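Long-range contacts in flagellar hook protein FlgE (Caulobacter crescentus CB15, PDB 5AY6), which probably builds the flagellar hook, the curved tube that acts as a universal joint between motor and filament, here represented by a 32 kDa fragment: residues G8-L13 against V299-T304; S24-T29 against N47-Y52; S53-A58 against E66-I71; E168-L173 against T182-M187. All blocks are in the same frame, centred on the assembly; numbering follows the deposited sequence.

Contacts 1, 2 and 4 pair antiparallel strands; contact 3 holds one such pair, where a strand runs into a loop. Contacts 1 and 4 lie side by side, centres about 10 Å apart, and their sheets face each other: Val-299 and Val-302 of contact 1 pack on the strand of 168-173. Contact 4 is the buried one, whereas contact 1 joins strands near the two ends of the fragment and carries an asparagine network along a partly exposed edge. Contacts 2 and 3 share another sheet, where strands 45-53 and 64-73 are neighbours. Contact 2 pairs an edge strand through three backbone bonds; contact 3 has two, then gives way to water and ST turns.

Contact 1 (G8-L13 against V299-T304)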
# COMPACT_ATOMS: atom_id res chain seq x y z
N GLY A 8 0.16 23.28 -3.72
CA GLY A 8 1.39 22.76 -4.28
C GLY A 8 2.20 22.14 -3.16
O GLY A 8 2.48 22.79 -2.15
N VAL A 9 2.57 20.87 -3.32
CA VAL A 9 3.37 20.21 -2.30
C VAL A 9 4.83 20.27 -2.67
O VAL A 9 5.23 19.81 -3.74
CB VAL A 9 2.95 18.75 -2.10
CG1 VAL A 9 3.96 18.04 -1.21
CG2 VAL A 9 1.55 18.66 -1.50
N ASN A 10 5.63 20.84 -1.78
CA ASN A 10 7.07 20.87 -1.96
C ASN A 10 7.74 20.10 -0.83
O ASN A 10 7.87 20.60 0.28
CB ASN A 10 7.58 22.31 -2.00
CG ASN A 10 6.81 23.17 -2.98
OD1 ASN A 10 6.58 22.77 -4.13
ND2 ASN A 10 6.38 24.34 -2.53
N ALA A 11 8.15 18.87 -1.13
CA ALA A 11 8.70 18.00 -0.10
C ALA A 11 9.57 16.91 -0.69
O ALA A 11 9.42 16.53 -1.85
CB ALA A 11 7.58 17.39 0.72
N ASN A 12 10.48 16.38 0.13
CA ASN A 12 11.29 15.25 -0.30
C ASN A 12 11.02 14.03 0.56
O ASN A 12 10.87 14.13 1.78
CB ASN A 12 12.78 15.59 -0.26
CG ASN A 12 13.64 14.45 -0.75
OD1 ASN A 12 13.63 14.12 -1.93
ND2 ASN A 12 14.38 13.82 0.16
N LEU A 13 10.96 12.87 -0.09
CA LEU A 13 10.89 11.60 0.62
C LEU A 13 12.24 10.91 0.50
O LEU A 13 12.73 10.71 -0.61
CB LEU A 13 9.79 10.72 0.03
CG LEU A 13 8.39 11.32 -0.07
CD1 LEU A 13 7.50 10.46 -0.95
CD2 LEU A 13 7.78 11.46 1.31
N VAL A 299 9.23 18.33 4.70
CA VAL A 299 8.32 19.23 4.00
C VAL A 299 8.99 20.60 3.87
O VAL A 299 9.21 21.29 4.87
CB VAL A 299 6.98 19.37 4.74
CG1 VAL A 299 6.06 20.34 4.01
CG2 VAL A 299 6.32 18.01 4.90
N GLN A 300 9.32 20.99 2.65
CA GLN A 300 9.95 22.28 2.40
C GLN A 300 8.92 23.40 2.52
O GLN A 300 9.15 24.39 3.19
CB GLN A 300 10.61 22.29 1.03
CG GLN A 300 11.63 21.17 0.86
CD GLN A 300 11.73 20.66 -0.56
OE1 GLN A 300 11.13 21.22 -1.48
NE2 GLN A 300 12.47 19.57 -0.75
N SER A 301 7.77 23.21 1.87
CA SER A 301 6.66 24.15 1.98
C SER A 301 5.40 23.59 1.33
O SER A 301 5.46 22.67 0.52
CB SER A 301 7.00 25.49 1.34
OG SER A 301 7.07 25.37 -0.07
N VAL A 302 4.26 24.16 1.70
CA VAL A 302 3.00 23.87 1.04
C VAL A 302 2.38 25.18 0.57
O VAL A 302 2.06 26.05 1.38
CB VAL A 302 2.02 23.12 1.97
CG1 VAL A 302 0.72 22.81 1.25
CG2 VAL A 302 2.65 21.83 2.49
N ASN A 303 2.23 25.33 -0.74
CA ASN A 303 1.59 26.52 -1.29
C ASN A 303 0.09 26.29 -1.37
O ASN A 303 -0.35 25.21 -1.75
CB ASN A 303 2.12 26.86 -2.68
CG ASN A 303 3.62 27.09 -2.70
OD1 ASN A 303 4.36 26.39 -3.40
ND2 ASN A 303 4.07 28.10 -1.97
N THR A 304 -0.69 27.30 -1.01
CA THR A 304 -2.13 27.28 -1.23
C THR A 304 -2.52 28.61 -1.87
O THR A 304 -1.80 29.60 -1.72
CB THR A 304 -2.91 27.07 0.09
OG1 THR A 304 -2.64 28.15 0.98
CG2 THR A 304 -2.50 25.75 0.77
O HOH W 1 4.23 24.08 -5.74
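Asn-10 and Ser-301 form the centre of an antiparallel pairing between strand 8-12 and strand 299-304, near the two ends of the fragment. In the backbone ladder, Gly-8 and Asn-303 exchange a pair of hydrogen bonds, as do Asn-10 and Ser-301. Beyond them the register slips by one residue, because Gln-300 and Ser-301 both face Asn-10 in a classic beta bulge. Asn-10 O consequently accepts two amides, Ser-301 N at 3.1 Å and Gln-300 N at 2.8 Å, the latter along a more bent N-H direction (130°).

Side-chain amides add a second network on the face carrying Asn-10, Ser-301 and Asn-303. With CG beside its own backbone N (chi1 -50°), Asn-10 sends ND2 to Ser-301 OG at 2.8 Å and to Asn-303 OD1 at 3.0 Å. Both acceptors lie close to the Asn-10 amide plane, yet the Asn-303 amide is turned 66° against it, and ND2 sits above the Asn-303 carbonyl plane. Asn-10 OD1 accepts from Gly-289 N, which helps fix the rotation of the amide.

Apolar contact is slight: Ala-11 CB rests on Val-299 CA at 3.8 Å. Strand 6-12 lies between strand 298-304 and strand 277-291, while Val-299 and Val-302 turn onto Val-169 of strand 167-174.

Contact 2 (S24-T29 against N47-Y52)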
# COMPACT_ATOMS: atom_id res chain seq x y z
N SER A 24 6.74 -4.94 4.76
CA SER A 24 7.50 -6.14 4.39
C SER A 24 7.88 -6.91 5.64
O SER A 24 8.78 -6.52 6.38
CB SER A 24 8.74 -5.78 3.58
OG SER A 24 8.39 -5.25 2.32
N TYR A 25 7.20 -8.03 5.85
CA TYR A 25 7.31 -8.76 7.10
C TYR A 25 8.16 -10.02 6.97
O TYR A 25 7.77 -10.96 6.29
CB TYR A 25 5.91 -9.11 7.61
CG TYR A 25 5.89 -10.10 8.75
CD1 TYR A 25 6.34 -9.75 10.01
CD2 TYR A 25 5.39 -11.38 8.56
CE1 TYR A 25 6.31 -10.65 11.06
CE2 TYR A 25 5.35 -12.29 9.60
CZ TYR A 25 5.81 -11.92 10.85
OH TYR A 25 5.78 -12.82 11.88
N LYS A 26 9.31 -10.03 7.63
CA LYS A 26 10.15 -11.22 7.66
C LYS A 26 9.68 -12.17 8.74
O LYS A 26 9.63 -11.80 9.91
CB LYS A 26 11.62 -10.86 7.89
CG LYS A 26 12.54 -12.08 7.86
CD LYS A 26 13.73 -11.91 8.77
CE LYS A 26 14.50 -10.65 8.43
NZ LYS A 26 15.32 -10.18 9.59
N VAL A 27 9.35 -13.39 8.33
CA VAL A 27 8.87 -14.42 9.24
C VAL A 27 9.94 -14.83 10.25
O VAL A 27 11.10 -15.01 9.89
CB VAL A 27 8.42 -15.69 8.47
CG1 VAL A 27 7.93 -16.76 9.43
CG2 VAL A 27 7.34 -15.33 7.46
N GLY A 28 9.55 -14.96 11.51
CA GLY A 28 10.42 -15.55 12.50
C GLY A 28 11.01 -14.54 13.46
O GLY A 28 10.68 -13.35 13.41
N THR A 29 11.88 -15.01 14.34
CA THR A 29 12.48 -14.16 15.35
C THR A 29 13.75 -13.49 14.83
O THR A 29 14.45 -14.04 13.97
CB THR A 29 12.81 -14.97 16.62
OG1 THR A 29 13.60 -16.10 16.26
CG2 THR A 29 11.52 -15.45 17.27
N ASN A 47 19.11 -22.55 4.59
CA ASN A 47 18.39 -21.69 5.51
C ASN A 47 17.84 -20.52 4.72
O ASN A 47 18.57 -19.85 3.99
CB ASN A 47 19.29 -21.21 6.65
CG ASN A 47 19.82 -22.35 7.51
OD1 ASN A 47 19.20 -23.40 7.61
ND2 ASN A 47 20.97 -22.13 8.12
N TYR A 48 16.54 -20.26 4.87
CA TYR A 48 15.89 -19.22 4.08
C TYR A 48 15.23 -18.16 4.95
O TYR A 48 14.74 -18.45 6.04
CB TYR A 48 14.82 -19.82 3.16
CG TYR A 48 15.34 -20.59 1.97
CD1 TYR A 48 16.11 -19.96 1.00
CD2 TYR A 48 15.03 -21.93 1.80
CE1 TYR A 48 16.57 -20.66 -0.10
CE2 TYR A 48 15.49 -22.63 0.70
CZ TYR A 48 16.26 -21.99 -0.24
OH TYR A 48 16.72 -22.69 -1.33
N ASP A 49 15.22 -16.93 4.46
CA ASP A 49 14.36 -15.90 5.02
C ASP A 49 13.12 -15.82 4.15
O ASP A 49 13.21 -15.88 2.92
CB ASP A 49 15.07 -14.55 5.09
CG ASP A 49 15.99 -14.43 6.30
OD1 ASP A 49 15.72 -15.10 7.32
OD2 ASP A 49 16.97 -13.67 6.22
N VAL A 50 11.96 -15.70 4.78
CA VAL A 50 10.72 -15.56 4.04
C VAL A 50 10.10 -14.21 4.35
O VAL A 50 9.83 -13.89 5.50
CB VAL A 50 9.72 -16.68 4.38
CG1 VAL A 50 8.48 -16.58 3.48
CG2 VAL A 50 10.38 -18.04 4.22
N VAL A 51 9.89 -13.41 3.31
CA VAL A 51 9.36 -12.07 3.50
C VAL A 51 8.05 -11.91 2.74
O VAL A 51 8.02 -11.95 1.51
CB VAL A 51 10.36 -10.99 3.01
CG1 VAL A 51 9.82 -9.59 3.30
CG2 VAL A 51 11.72 -11.19 3.67
N TYR A 52 6.96 -11.74 3.49
CA TYR A 52 5.67 -11.38 2.92
C TYR A 52 5.58 -9.86 2.83
O TYR A 52 5.90 -9.17 3.80
CB TYR A 52 4.51 -11.90 3.76
CG TYR A 52 4.41 -13.40 3.86
CD1 TYR A 52 3.80 -14.15 2.86
CD2 TYR A 52 4.87 -14.07 4.99
CE1 TYR A 52 3.68 -15.53 2.97
CE2 TYR A 52 4.75 -15.45 5.10
CZ TYR A 52 4.16 -16.17 4.09
OH TYR A 52 4.05 -17.53 4.21
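Tyr-25 and Tyr-52 face each other as a hydrogen-bonded antiparallel pair, and both of their backbone groups are used. Tyr-25 N donates to Tyr-52 O at 2.7 Å, and Tyr-52 N returns a bond to Tyr-25 O at 3.0 Å with a more bent N-H direction (143°). Two residues on, Val-27 N reaches Val-50 O at 2.9 Å in an almost straight bond (171°). The carbonyls also receive CA-H contacts: Val-51 CA approaches Tyr-25 O, and Lys-26 CA lies 3.4 Å from Val-50 O.

These segments belong to the beta hairpin of strands 24-39 and 45-53, in which 24-39 is an outermost strand of a five-stranded antiparallel sheet. The hairpin lies in the FlgE third-domain region. Strand 64-73 flanks 45-53 on its other side, where Val-51 bonds through its backbone to Asp-70.

Ser-34 OG serves both Val-27 O and Val-50 N. Asp-49 OD1 is likewise taken by Ser-34 N. The aliphatic part of Lys-26 passes Asp-49 at a slant, Lys-26 CD 4.0 Å from Asp-49 OD1, while Lys-26 NZ and Asp-49 OD2 are 5.1 Å apart, too far for a salt bridge.

Apolar contact is concentrated at Val-27. With CG1 anti to the backbone N (chi1 180°) and CG2 beside that N, Val-27 CG2 meets the edge of the Tyr-52 ring near the ring plane, 3.5 Å from Tyr-52 CE2, and also touches Val-50 CB. Val-139 of helix 137-140 packs on the same tyrosine.

Contact 3 (S53-A58 against E66-I71)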
# COMPACT_ATOMS: atom_id res chain seq x y z
N SER A 53 5.13 -9.35 1.69
CA SER A 53 4.94 -7.91 1.54
C SER A 53 3.51 -7.57 1.13
O SER A 53 2.88 -8.30 0.36
CB SER A 53 5.92 -7.33 0.52
OG SER A 53 7.24 -7.38 1.03
N SER A 54 3.02 -6.45 1.63
CA SER A 54 1.72 -5.93 1.22
C SER A 54 1.77 -5.44 -0.23
O SER A 54 2.75 -4.83 -0.66
CB SER A 54 1.29 -4.79 2.15
OG SER A 54 0.29 -4.00 1.56
N THR A 55 0.72 -5.74 -0.98
CA THR A 55 0.61 -5.31 -2.37
C THR A 55 0.27 -3.84 -2.50
O THR A 55 0.40 -3.26 -3.58
CB THR A 55 -0.47 -6.10 -3.11
OG1 THR A 55 -1.72 -5.92 -2.43
CG2 THR A 55 -0.12 -7.58 -3.16
N GLY A 56 -0.20 -3.23 -1.42
CA GLY A 56 -0.65 -1.85 -1.46
C GLY A 56 -1.99 -1.72 -2.16
O GLY A 56 -2.44 -0.61 -2.45
N ILE A 57 -2.62 -2.86 -2.43
CA ILE A 57 -3.91 -2.92 -3.10
C ILE A 57 -4.89 -3.67 -2.22
O ILE A 57 -4.58 -4.74 -1.70
CB ILE A 57 -3.79 -3.62 -4.47
CG1 ILE A 57 -2.82 -2.85 -5.38
CG2 ILE A 57 -5.16 -3.74 -5.13
CD1 ILE A 57 -2.54 -3.56 -6.68
N ALA A 58 -6.08 -3.09 -2.04
CA ALA A 58 -7.07 -3.61 -1.10
C ALA A 58 -7.40 -5.08 -1.32
O ALA A 58 -7.76 -5.49 -2.43
CB ALA A 58 -8.34 -2.78 -1.17
N GLU A 66 -4.32 -11.34 -1.43
CA GLU A 66 -3.04 -11.47 -2.14
C GLU A 66 -1.89 -10.80 -1.40
O GLU A 66 -2.05 -9.73 -0.80
CB GLU A 66 -3.16 -10.87 -3.54
CG GLU A 66 -4.20 -11.57 -4.40
CD GLU A 66 -4.20 -11.08 -5.83
OE1 GLU A 66 -3.51 -10.08 -6.12
OE2 GLU A 66 -4.90 -11.69 -6.67
N TYR A 67 -0.73 -11.45 -1.45
CA TYR A 67 0.48 -10.93 -0.81
C TYR A 67 1.69 -11.16 -1.71
O TYR A 67 1.72 -12.12 -2.49
CB TYR A 67 0.70 -11.60 0.55
CG TYR A 67 -0.49 -11.56 1.49
CD1 TYR A 67 -0.77 -10.43 2.24
CD2 TYR A 67 -1.32 -12.67 1.64
CE1 TYR A 67 -1.85 -10.39 3.11
CE2 TYR A 67 -2.41 -12.64 2.51
CZ TYR A 67 -2.67 -11.50 3.24
OH TYR A 67 -3.75 -11.46 4.10
N LEU A 68 2.69 -10.29 -1.61
CA LEU A 68 3.95 -10.52 -2.31
C LEU A 68 4.85 -11.38 -1.43
O LEU A 68 4.80 -11.26 -0.20
CB LEU A 68 4.65 -9.20 -2.66
CG LEU A 68 3.85 -8.19 -3.48
CD1 LEU A 68 4.72 -6.99 -3.83
CD2 LEU A 68 3.31 -8.85 -4.74
N VAL A 69 5.67 -12.22 -2.05
CA VAL A 69 6.59 -13.08 -1.31
C VAL A 69 8.00 -13.04 -1.89
O VAL A 69 8.19 -13.19 -3.10
CB VAL A 69 6.12 -14.55 -1.30
CG1 VAL A 69 7.14 -15.43 -0.58
CG2 VAL A 69 4.76 -14.67 -0.65
N ASP A 70 8.99 -12.84 -1.02
CA ASP A 70 10.40 -13.00 -1.39
C ASP A 70 11.02 -14.13 -0.58
O ASP A 70 10.83 -14.21 0.64
CB ASP A 70 11.19 -11.71 -1.15
CG ASP A 70 10.80 -10.59 -2.10
OD1 ASP A 70 10.71 -10.84 -3.32
OD2 ASP A 70 10.58 -9.47 -1.61
N ILE A 71 11.75 -15.01 -1.25
CA ILE A 71 12.53 -16.03 -0.56
C ILE A 71 14.01 -15.67 -0.66
O ILE A 71 14.55 -15.53 -1.77
CB ILE A 71 12.31 -17.44 -1.13
CG1 ILE A 71 10.81 -17.71 -1.32
CG2 ILE A 71 12.94 -18.49 -0.22
CD1 ILE A 71 10.03 -17.69 -0.04
O HOH W 2 8.20 -9.67 -0.18
O HOH W 3 -1.24 -7.30 0.37
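Ser-53 and Leu-68 form a single antiparallel hydrogen-bonded pair, Ser-53 N donating to Leu-68 O at 2.7 Å and Leu-68 N to Ser-53 O at 2.8 Å, after which the chain of 53-58 departs from strand 66-71. This is the end of strand 45-53 beside the continuing strand 64-73 in the five-stranded antiparallel sheet, and two successive ST turns shape the departing chain. Gly-56 N bonds to Ser-54 OG, and Ile-57 N to Thr-55 OG1.

Beside the pair, Ser-53 CB and Leu-68 CB meet at 3.9 Å on one face of the sheet. Thr-55 then crosses Leu-68 obliquely. Its OG1 occupies the position between backbone N and carbonyl carbon (chi1 58°), which leaves CG2 to touch Leu-68 CD2 at 4.0 Å. The same Thr-55 CG2 also lies 3.7 Å from Glu-66 O; the Glu-66 carboxylate forms a salt bridge with Lys-82.

Water takes over on both sides of the direct pairing. One molecule links Ser-53 OG to Asp-70 OD2, while Ser-53 OG is also bonded to Ser-24 OG. Past the last strand bond, a second water accepts from Thr-55 N and donates to Glu-66 O, each at 2.8 Å.

Contact 4 (E168-L173 against T182-M187); sequences EVQIPL and TVTLSM
Val-169 and Leu-185, like Ile-171 and Val-183, are hydrogen-bonded pairs of a regular antiparallel beta hairpin between strands 167-174 and 180-189. Four backbone bonds join the segments. Val-169 N to Leu-185 O and Leu-185 N to Val-169 O are both 2.9 Å, whereas Ile-171 N comes within 2.6 Å of Val-183 O. That carbonyl points almost straight at its donor, with a C=O...N angle of 176°.

The tightly packed side is the face bearing Val-169, Ile-171, Val-183 and Leu-185. Here the closest apolar approach between the segments is Leu-173 CD1 on Val-183 CG2, at 3.6 Å. Val-183 presents this methyl because CG1 is anti to the backbone N (chi1 167°) and CG2 lies beside the backbone N. At the other end, Met-187 brings CE back to Val-169 CG2 at a looser 4.4 Å.

The opposite face is polar and opens to solvent at Gln-170. This exposed side chain runs alongside Thr-184, with Gln-170 CG 4.2 Å from Thr-184 OG1, and its CD touches the methyl of Thr-182 at similar range. Glu-168 is gripped more firmly: Ser-186 OG donates to its OE2 at 2.7 Å, on the anti side and 29° out of the carboxylate plane. Arg-201 completes the cluster, with NH2 in a salt bridge to Glu-168 OE2 and NE bonded to Ser-186 OG; its charge probably stabilises the carboxylate.

Strand 195-202 flanks 180-189 on the side away from 167-174, and the apolar face meets the sheet containing strand 6-12, where Ile-171 and Leu-173 pack on Val-7 and Val-169 packs on Val-9.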
# COMPACT_ATOMS: atom_id res chain seq x y z
N GLU A 168 4.45 12.13 6.46
CA GLU A 168 3.18 12.80 6.20
C GLU A 168 3.40 14.24 5.77
O GLU A 168 4.32 14.92 6.24
CB GLU A 168 2.28 12.75 7.43
CG GLU A 168 1.83 11.37 7.84
CD GLU A 168 0.74 11.40 8.89
OE1 GLU A 168 0.87 12.17 9.87
OE2 GLU A 168 -0.26 10.67 8.73
N VAL A 169 2.53 14.70 4.88
CA VAL A 169 2.46 16.11 4.52
C VAL A 169 1.08 16.64 4.86
O VAL A 169 0.09 16.17 4.32
CB VAL A 169 2.73 16.33 3.02
CG1 VAL A 169 2.62 17.81 2.67
CG2 VAL A 169 4.10 15.79 2.65
N GLN A 170 1.00 17.60 5.78
CA GLN A 170 -0.29 18.17 6.14
C GLN A 170 -0.67 19.29 5.19
O GLN A 170 0.15 20.15 4.86
CB GLN A 170 -0.29 18.68 7.59
CG GLN A 170 -0.20 17.58 8.63
CD GLN A 170 -0.73 18.02 9.99
OE1 GLN A 170 -0.82 19.21 10.28
NE2 GLN A 170 -1.10 17.05 10.82
N ILE A 171 -1.92 19.26 4.74
CA ILE A 171 -2.42 20.23 3.78
C ILE A 171 -3.66 20.93 4.34
O ILE A 171 -4.77 20.40 4.26
CB ILE A 171 -2.77 19.56 2.44
CG1 ILE A 171 -1.59 18.74 1.93
CG2 ILE A 171 -3.16 20.62 1.43
CD1 ILE A 171 -1.92 17.90 0.71
N PRO A 172 -3.47 22.12 4.92
CA PRO A 172 -4.58 22.90 5.47
C PRO A 172 -5.46 23.51 4.38
O PRO A 172 -4.96 24.22 3.50
CB PRO A 172 -3.87 23.99 6.27
CG PRO A 172 -2.54 24.13 5.62
CD PRO A 172 -2.16 22.76 5.16
N LEU A 173 -6.75 23.22 4.43
CA LEU A 173 -7.71 23.81 3.51
C LEU A 173 -8.60 24.81 4.23
O LEU A 173 -9.02 24.58 5.36
CB LEU A 173 -8.58 22.73 2.86
CG LEU A 173 -7.93 21.59 2.08
CD1 LEU A 173 -9.00 20.65 1.53
CD2 LEU A 173 -7.07 22.12 0.95
N THR A 182 -8.07 20.03 7.79
CA THR A 182 -6.74 19.49 7.52
C THR A 182 -6.85 18.22 6.70
O THR A 182 -7.47 17.24 7.12
CB THR A 182 -5.96 19.22 8.81
OG1 THR A 182 -5.76 20.45 9.51
CG2 THR A 182 -4.60 18.61 8.48
N VAL A 183 -6.25 18.25 5.51
CA VAL A 183 -6.12 17.06 4.68
C VAL A 183 -4.67 16.62 4.79
O VAL A 183 -3.76 17.45 4.82
CB VAL A 183 -6.52 17.35 3.22
CG1 VAL A 183 -6.09 16.22 2.29
CG2 VAL A 183 -8.03 17.56 3.14
N THR A 184 -4.44 15.32 4.90
CA THR A 184 -3.09 14.82 5.07
C THR A 184 -2.73 13.84 3.97
O THR A 184 -3.55 13.01 3.57
CB THR A 184 -2.92 14.14 6.45
OG1 THR A 184 -3.30 15.05 7.48
CG2 THR A 184 -1.47 13.74 6.68
N LEU A 185 -1.51 13.96 3.47
CA LEU A 185 -0.96 12.97 2.56
C LEU A 185 -0.05 12.05 3.37
O LEU A 185 1.02 12.47 3.82
CB LEU A 185 -0.19 13.64 1.42
CG LEU A 185 0.59 12.73 0.47
CD1 LEU A 185 -0.33 11.73 -0.21
CD2 LEU A 185 1.35 13.56 -0.57
N SER A 186 -0.48 10.81 3.55
CA SER A 186 0.24 9.84 4.37
C SER A 186 0.89 8.80 3.49
O SER A 186 0.26 8.26 2.58
CB SER A 186 -0.70 9.18 5.38
OG SER A 186 -1.26 10.14 6.25
N MET A 187 2.16 8.51 3.74
CA MET A 187 2.91 7.64 2.85
C MET A 187 3.78 6.62 3.57
O MET A 187 4.31 6.87 4.66
CB MET A 187 3.76 8.49 1.90
CG MET A 187 2.97 9.12 0.77
SD MET A 187 3.88 10.42 -0.06
CE MET A 187 4.09 11.58 1.30